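Local coordinates for protein dual sugar-1-phosphate nucleotidylyltransferase (Sulfolobus tokodaii, PDB 5Z0A) that makes UDP-N-acetylglucosamine and UDP-N-acetylgalactosamine, combining sugar-1-phosphate nucleotidylyltransferase and amino-sugar-1-phosphate acetyltransferase activities in one homotrimeric enzyme, at residues Ala93-Gly98 with Gly159-Asn164; Gly303-His308 with Asp320-Ala325; Ser269-Asn274 with Asn287-Ser292. The protein carries 1 engineered substitution. One frame throughout, in Å; residues are numbered along the deposited sequence.

From the N terminus, contact 1 comes first: it pairs two strands of the nucleotidylyltransferase sheet and closes a loop of 60 residues. The chain then passes into the acetyltransferase region, where contact 3 joins two successive coils across a 12-residue loop, and contact 2 does the same further on across 11 residues. The three follow one another in series, with none enclosing or crossing another. Contacts 2 and 3 touch, since strands 288-290 and 305-307 are neighbours in one parallel sheet: I306 N lies 2.8 Å from K288 O, probably hydrogen-bonded. Contact 1 stands apart, its nearest atoms about 21 Å from contact 2 and about 22 Å from contact 3.

Contact 1: Ala93-Gly98 with Gly159-Asn164; sequences ALIING and GIYKLN. Engineered in segment 93-98: N97 (natural residue Tyr).
In the mixed central sheet of the nucleotidylyltransferase domain, A93-N97 pairs antiparallel with I160-N164, the two short axes running at 150°. At the centre, I95 and Y161 exchange two backbone bonds, I95 N to Y161 O at 2.7 Å and Y161 N to I95 O at 2.8 Å; A93 and L163 form a second such pair. Toward the sugar site the ladder ends with N97 N giving its hydrogen to G159 O (2.9 Å). G159 has a phi of +76°, easily adopted without a side chain, just where the chain turns a corner.

One face carries I95, Y161 and L163. I95 divides its branches: CG2 meets Y161 CD1 obliquely at 3.9 Å, while CD1 reaches L163 CD1 at 3.8 Å, a branched aliphatic shape serving two neighbours. Helix 184-194 packs on this side, as expected of the layered GT-A fold, in which helices cover the sheet. Y161 adds a polar end, its OH bonding to ND2 of N157, a residue that binds N-acetylglucosamine 1-phosphate. The engineered N97 replaces the natural tyrosine at another position of that site; its OD1 lies at the edge of the Y161 ring, 4.2 Å from CE1, buried and without a polar partner in the model.

On the other face I96 and I160 run side by side, CG2 to CG2 4.0 Å, and L94 joins I160 against helix 106-111. K162 swings CG to the side opposite its own N (chi1 -160°), then bends so that NZ meets E92 in a salt bridge, L114 O, and N164 OD1 at 3.1 Å. A methionine in its place would probably leave the E92 carboxylate without its countercharge and the L114 carbonyl without this donor.

Contact 2: Gly303-His308 with Asp320-Ala325; sequences GSKIPH and DVNFGA
G303 brings its CA to within 4.1 Å of D320 OD1 as two neighbouring coils of the left-handed parallel beta-helix come together; its phi of +79° is readily taken up by a residue with no side chain. S304 follows, and its small hydroxyl takes the part of a backbone acceptor: V321 N points almost straight at OG (2.8 Å, 167°), while OG also bonds to A318 O. A serine fits because one short side chain can both accept and donate here.

K305 makes a single backbone bridge astride N322, with K305 N bonded to V321 O (2.8 Å) and F323 N to K305 O (3.1 Å). Its aliphatic CB lies near N322 ND2 as the extended chain goes on to the exposed outside. I306 turns inward instead, next to I317; its CG1 stands opposite its own carbonyl carbon, and the chain then folds at chi2 (-69°), laying CD1 over one face of the F323 ring toward its rim, 4.0 Å from the centroid, a CH-pi contact well suited to a buried methyl. P307 has no N-H to offer, and its CD rests 3.2 Å from F323 O. At the corner, H308 bonds through ND1 to E294 of the second subunit and stacks on Y311 of that subunit. Its own CB packs on A325 CB at 3.7 Å, and A325 CA points its hydrogen at H308 O, 3.4 Å away.

Contact 3: Ser269-Asn274 with Asn287-Ser292; sequences SEIGPN and NKIGAS
The E270 carboxylate receives K288 NZ at OE1 (2.7 Å), on the anti side and 21° out of the carboxylate plane, in a salt bridge formed where the two side chains pass at a slant. The amide of N274 turns to another chain, where ND2 bonds to G256 O of the second subunit. The ring of P273, after a cis peptide bond, passes A291 CB only loosely; nearer is P273 O to A291 CA at 3.1 Å, and the ring packs on Y276 of the second subunit.

E270 and K288 suit the partly exposed face, since both are long and oppositely charged. The lysine bends at chi2 (71°), which carries NZ back over the neighbouring strand; there it also donates to a water at 2.8 Å, which lies 2.6 Å from G272 O. Beneath them the backbones follow the parallel pattern: N287 O takes the hydrogen of E270 N, E270 O that of I289 N (2.9 Å), and I289 O that of G272 N. S269 extends the ladder with a side chain, OG accepting from N287 N at 3.1 Å while bonding to G266 O.

On the inner face I271 and I289 lie side by side, and CD1 of I271 reaches CB of I289 at 3.8 Å; L283 touches both. Past the strands, S292 N bonds to N274 O at 3.0 Å, 42° out of the carbonyl plane, and S292 packs against its own copies in both other subunits. An isoleucine directed inward and followed by glycine, I271-G272 stacked on I289-G290, is characteristic of hexapeptide repeats, which build the left-handed beta-helix, here assembled as a trimer.

Contact 1: Ala93-Gly98 with Gly159-Asn164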
# COMPACT_ATOMS: atom_id res chain seq x y z
N ALA A 93 5.10 -54.10 -17.03
CA ALA A 93 5.61 -52.72 -16.83
C ALA A 93 5.08 -52.06 -15.57
O ALA A 93 3.99 -52.42 -15.08
CB ALA A 93 5.31 -51.86 -18.06
N LEU A 94 5.87 -51.14 -15.02
CA LEU A 94 5.36 -50.19 -13.99
C LEU A 94 4.70 -49.01 -14.71
O LEU A 94 5.26 -48.45 -15.64
CB LEU A 94 6.47 -49.71 -13.11
CG LEU A 94 6.06 -48.81 -11.93
CD1 LEU A 94 5.39 -49.60 -10.81
CD2 LEU A 94 7.33 -48.14 -11.44
N ILE A 95 3.48 -48.67 -14.31
CA ILE A 95 2.76 -47.60 -14.91
C ILE A 95 2.39 -46.63 -13.80
O ILE A 95 1.81 -47.03 -12.80
CB ILE A 95 1.50 -48.13 -15.58
CG1 ILE A 95 1.90 -49.10 -16.70
CG2 ILE A 95 0.66 -46.98 -16.14
CD1 ILE A 95 0.73 -49.96 -17.15
N ILE A 96 2.71 -45.36 -13.97
CA ILE A 96 2.24 -44.33 -13.01
C ILE A 96 1.53 -43.16 -13.67
O ILE A 96 1.96 -42.66 -14.73
CB ILE A 96 3.40 -43.84 -12.12
CG1 ILE A 96 4.43 -43.07 -12.89
CG2 ILE A 96 4.13 -44.99 -11.41
CD1 ILE A 96 5.18 -42.15 -11.97
N ASN A 97 0.44 -42.68 -13.07
CA ASN A 97 -0.19 -41.45 -13.56
C ASN A 97 0.71 -40.25 -13.34
O ASN A 97 1.31 -40.10 -12.26
CB ASN A 97 -1.49 -41.15 -12.86
CG ASN A 97 -2.59 -42.05 -13.30
OD1 ASN A 97 -2.47 -42.79 -14.26
ND2 ASN A 97 -3.71 -42.00 -12.57
N GLY A 98 0.83 -39.41 -14.37
CA GLY A 98 1.78 -38.26 -14.34
C GLY A 98 1.29 -37.07 -13.54
O GLY A 98 2.02 -36.13 -13.38
N GLY A 159 -3.22 -44.77 -8.63
CA GLY A 159 -2.65 -44.48 -9.98
C GLY A 159 -1.24 -45.01 -10.18
O GLY A 159 -0.47 -44.46 -10.96
N ILE A 160 -0.89 -46.06 -9.44
CA ILE A 160 0.41 -46.73 -9.54
C ILE A 160 0.11 -48.23 -9.76
O ILE A 160 -0.45 -48.87 -8.87
CB ILE A 160 1.28 -46.51 -8.29
CG1 ILE A 160 1.56 -45.00 -8.10
CG2 ILE A 160 2.60 -47.22 -8.43
CD1 ILE A 160 2.09 -44.65 -6.71
N TYR A 161 0.52 -48.74 -10.93
CA TYR A 161 0.24 -50.10 -11.35
C TYR A 161 1.48 -50.85 -11.78
O TYR A 161 2.36 -50.28 -12.46
CB TYR A 161 -0.71 -50.08 -12.54
CG TYR A 161 -1.80 -49.03 -12.48
CD1 TYR A 161 -1.68 -47.84 -13.17
CD2 TYR A 161 -2.98 -49.24 -11.78
CE1 TYR A 161 -2.70 -46.89 -13.17
CE2 TYR A 161 -4.00 -48.32 -11.80
CZ TYR A 161 -3.83 -47.13 -12.50
OH TYR A 161 -4.86 -46.24 -12.54
N LYS A 162 1.50 -52.15 -11.49
CA LYS A 162 2.46 -53.07 -12.14
C LYS A 162 1.61 -54.07 -12.87
O LYS A 162 0.94 -54.93 -12.26
CB LYS A 162 3.36 -53.75 -11.10
CG LYS A 162 4.65 -54.33 -11.64
CD LYS A 162 4.51 -55.63 -12.42
CE LYS A 162 3.85 -56.75 -11.63
NZ LYS A 162 3.99 -58.07 -12.37
N LEU A 163 1.57 -53.91 -14.20
CA LEU A 163 0.65 -54.68 -15.02
C LEU A 163 1.43 -55.53 -16.02
O LEU A 163 2.52 -55.14 -16.52
CB LEU A 163 -0.34 -53.79 -15.75
CG LEU A 163 -1.21 -52.87 -14.91
CD1 LEU A 163 -2.12 -52.01 -15.77
CD2 LEU A 163 -2.06 -53.68 -13.95
N ASN A 164 0.86 -56.70 -16.30
CA ASN A 164 1.39 -57.63 -17.33
C ASN A 164 0.78 -57.31 -18.70
O ASN A 164 -0.30 -56.68 -18.78
CB ASN A 164 1.10 -59.09 -16.90
CG ASN A 164 1.66 -59.41 -15.51
OD1 ASN A 164 2.67 -58.85 -15.09
ND2 ASN A 164 1.01 -60.33 -14.80

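Contact 2: Gly303-His308 with Asp320-Ala325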
# COMPACT_ATOMS: atom_id res chain seq x y z
N GLY A 303 10.92 -16.23 -12.25
CA GLY A 303 11.11 -14.88 -12.85
C GLY A 303 10.04 -13.89 -12.42
O GLY A 303 10.06 -12.74 -12.88
N SER A 304 9.09 -14.28 -11.56
CA SER A 304 7.96 -13.38 -11.26
C SER A 304 8.35 -12.32 -10.24
O SER A 304 9.19 -12.57 -9.37
CB SER A 304 6.73 -14.15 -10.88
OG SER A 304 6.26 -14.77 -12.10
N LYS A 305 7.81 -11.12 -10.41
CA LYS A 305 8.21 -9.97 -9.63
C LYS A 305 7.01 -9.31 -8.95
O LYS A 305 6.01 -9.02 -9.62
CB LYS A 305 8.90 -8.94 -10.49
CG LYS A 305 10.04 -9.53 -11.30
CD LYS A 305 10.79 -8.49 -12.04
CE LYS A 305 12.11 -9.09 -12.48
NZ LYS A 305 12.67 -8.27 -13.56
N ILE A 306 7.15 -9.07 -7.64
CA ILE A 306 6.15 -8.34 -6.84
C ILE A 306 6.88 -7.20 -6.16
O ILE A 306 7.38 -7.38 -5.01
CB ILE A 306 5.49 -9.21 -5.78
CG1 ILE A 306 5.14 -10.65 -6.25
CG2 ILE A 306 4.28 -8.47 -5.23
CD1 ILE A 306 4.06 -10.73 -7.25
N PRO A 307 7.13 -6.09 -6.89
CA PRO A 307 8.20 -5.16 -6.42
C PRO A 307 7.80 -4.15 -5.36
O PRO A 307 8.67 -3.66 -4.65
CB PRO A 307 8.66 -4.46 -7.73
CG PRO A 307 7.47 -4.57 -8.63
CD PRO A 307 6.82 -5.89 -8.29
N HIS A 308 6.50 -3.83 -5.18
CA HIS A 308 6.12 -2.72 -4.25
C HIS A 308 4.76 -2.82 -3.68
O HIS A 308 3.82 -2.94 -4.45
CB HIS A 308 6.11 -1.32 -4.96
CG HIS A 308 7.16 -1.13 -6.01
ND1 HIS A 308 8.43 -0.68 -5.73
CD2 HIS A 308 7.09 -1.27 -7.36
CE1 HIS A 308 9.11 -0.58 -6.86
NE2 HIS A 308 8.30 -0.89 -7.86
N ASP A 320 7.10 -15.46 -15.00
CA ASP A 320 7.27 -14.18 -15.69
C ASP A 320 6.08 -13.23 -15.48
O ASP A 320 5.71 -12.46 -16.38
CB ASP A 320 7.54 -14.41 -17.16
CG ASP A 320 8.82 -15.22 -17.42
OD1 ASP A 320 9.88 -14.95 -16.74
OD2 ASP A 320 8.77 -16.13 -18.30
N VAL A 321 5.53 -13.21 -14.27
CA VAL A 321 4.46 -12.32 -13.91
C VAL A 321 5.04 -11.06 -13.30
O VAL A 321 6.03 -11.10 -12.54
CB VAL A 321 3.47 -12.99 -12.93
CG1 VAL A 321 2.45 -11.98 -12.38
CG2 VAL A 321 2.73 -14.11 -13.63
N ASN A 322 4.42 -9.92 -13.59
CA ASN A 322 4.79 -8.63 -12.94
C ASN A 322 3.54 -7.98 -12.31
O ASN A 322 2.59 -7.69 -13.00
CB ASN A 322 5.44 -7.64 -13.91
CG ASN A 322 6.15 -6.45 -13.17
OD1 ASN A 322 5.50 -5.50 -12.65
ND2 ASN A 322 7.49 -6.50 -13.11
N PHE A 323 3.62 -7.72 -11.02
CA PHE A 323 2.62 -7.00 -10.28
C PHE A 323 3.00 -5.51 -10.14
O PHE A 323 3.98 -5.19 -9.53
CB PHE A 323 2.43 -7.54 -8.89
CG PHE A 323 1.43 -8.69 -8.80
CD1 PHE A 323 1.05 -9.42 -9.91
CD2 PHE A 323 0.86 -8.98 -7.57
CE1 PHE A 323 0.12 -10.47 -9.77
CE2 PHE A 323 -0.07 -10.03 -7.44
CZ PHE A 323 -0.44 -10.76 -8.53
N GLY A 324 2.21 -4.64 -10.75
CA GLY A 324 2.40 -3.22 -10.56
C GLY A 324 2.27 -2.93 -9.05
O GLY A 324 1.57 -3.66 -8.28
N ALA A 325 2.96 -1.88 -8.62
CA ALA A 325 2.80 -1.37 -7.24
C ALA A 325 1.35 -1.32 -6.80
O ALA A 325 0.46 -0.82 -7.53
CB ALA A 325 3.41 0.03 -7.14

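Contact 3: Ser269-Asn274 with Asn287-Ser292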
# COMPACT_ATOMS: atom_id res chain seq x y z
N SER A 269 17.12 -14.92 -6.30
CA SER A 269 15.98 -14.10 -5.89
C SER A 269 16.50 -12.83 -5.26
O SER A 269 17.63 -12.81 -4.76
CB SER A 269 15.04 -14.86 -4.93
OG SER A 269 14.31 -15.87 -5.66
N GLU A 270 15.69 -11.78 -5.24
CA GLU A 270 16.07 -10.52 -4.66
C GLU A 270 14.92 -10.08 -3.73
O GLU A 270 13.81 -9.77 -4.17
CB GLU A 270 16.35 -9.52 -5.82
CG GLU A 270 16.87 -8.15 -5.36
CD GLU A 270 17.16 -7.23 -6.55
OE1 GLU A 270 16.53 -6.17 -6.66
OE2 GLU A 270 17.95 -7.61 -7.42
N ILE A 271 15.23 -10.04 -2.45
CA ILE A 271 14.24 -9.78 -1.40
C ILE A 271 14.60 -8.58 -0.58
O ILE A 271 15.74 -8.41 -0.16
CB ILE A 271 14.17 -10.98 -0.43
CG1 ILE A 271 14.14 -12.31 -1.19
CG2 ILE A 271 13.07 -10.85 0.53
CD1 ILE A 271 12.90 -12.52 -2.04
N GLY A 272 13.61 -7.74 -0.36
CA GLY A 272 13.72 -6.57 0.50
C GLY A 272 14.20 -5.32 -0.22
O GLY A 272 14.19 -5.29 -1.48
N PRO A 273 14.54 -4.27 0.52
CA PRO A 273 14.38 -4.17 1.94
C PRO A 273 12.93 -4.20 2.44
O PRO A 273 12.03 -3.95 1.67
CB PRO A 273 15.00 -2.82 2.25
CG PRO A 273 14.55 -1.98 1.08
CD PRO A 273 14.71 -2.92 -0.08
N ASN A 274 12.78 -4.44 3.73
CA ASN A 274 11.51 -4.28 4.40
C ASN A 274 10.38 -5.12 3.75
O ASN A 274 9.26 -4.65 3.55
CB ASN A 274 11.16 -2.75 4.50
CG ASN A 274 12.22 -1.95 5.23
OD1 ASN A 274 12.87 -2.47 6.15
ND2 ASN A 274 12.49 -0.68 4.77
N ASN A 287 13.03 -14.62 -8.19
CA ASN A 287 11.89 -13.78 -7.86
C ASN A 287 12.30 -12.47 -7.25
O ASN A 287 13.31 -12.38 -6.53
CB ASN A 287 11.00 -14.50 -6.93
CG ASN A 287 10.41 -15.71 -7.58
OD1 ASN A 287 9.54 -15.61 -8.51
ND2 ASN A 287 10.88 -16.83 -7.20
N LYS A 288 11.51 -11.46 -7.50
CA LYS A 288 11.74 -10.17 -6.93
C LYS A 288 10.61 -9.93 -5.94
O LYS A 288 9.46 -9.92 -6.32
CB LYS A 288 11.78 -9.11 -8.06
CG LYS A 288 11.68 -7.63 -7.59
CD LYS A 288 12.92 -7.16 -6.87
CE LYS A 288 12.97 -5.59 -6.72
NZ LYS A 288 14.12 -5.26 -5.83
N ILE A 289 10.96 -9.70 -4.69
CA ILE A 289 9.98 -9.27 -3.65
C ILE A 289 10.50 -8.04 -2.98
O ILE A 289 11.56 -8.08 -2.32
CB ILE A 289 9.76 -10.37 -2.55
CG1 ILE A 289 9.27 -11.69 -3.15
CG2 ILE A 289 8.81 -9.88 -1.50
CD1 ILE A 289 7.91 -11.64 -3.84
N GLY A 290 9.81 -6.95 -3.13
CA GLY A 290 10.35 -5.61 -2.81
C GLY A 290 9.85 -5.05 -1.53
O GLY A 290 9.29 -5.77 -0.65
N ALA A 291 10.03 -3.74 -1.38
CA ALA A 291 9.69 -3.04 -0.11
C ALA A 291 8.20 -3.00 0.10
O ALA A 291 7.45 -2.68 -0.84
CB ALA A 291 10.24 -1.64 -0.10
N SER A 292 7.81 -3.22 1.34
CA SER A 292 6.39 -3.28 1.78
C SER A 292 5.59 -4.30 1.01
O SER A 292 4.46 -4.05 0.62
CB SER A 292 5.73 -1.87 1.66
OG SER A 292 6.45 -0.89 2.33
O HOH W 1 14.10 -6.86 -3.52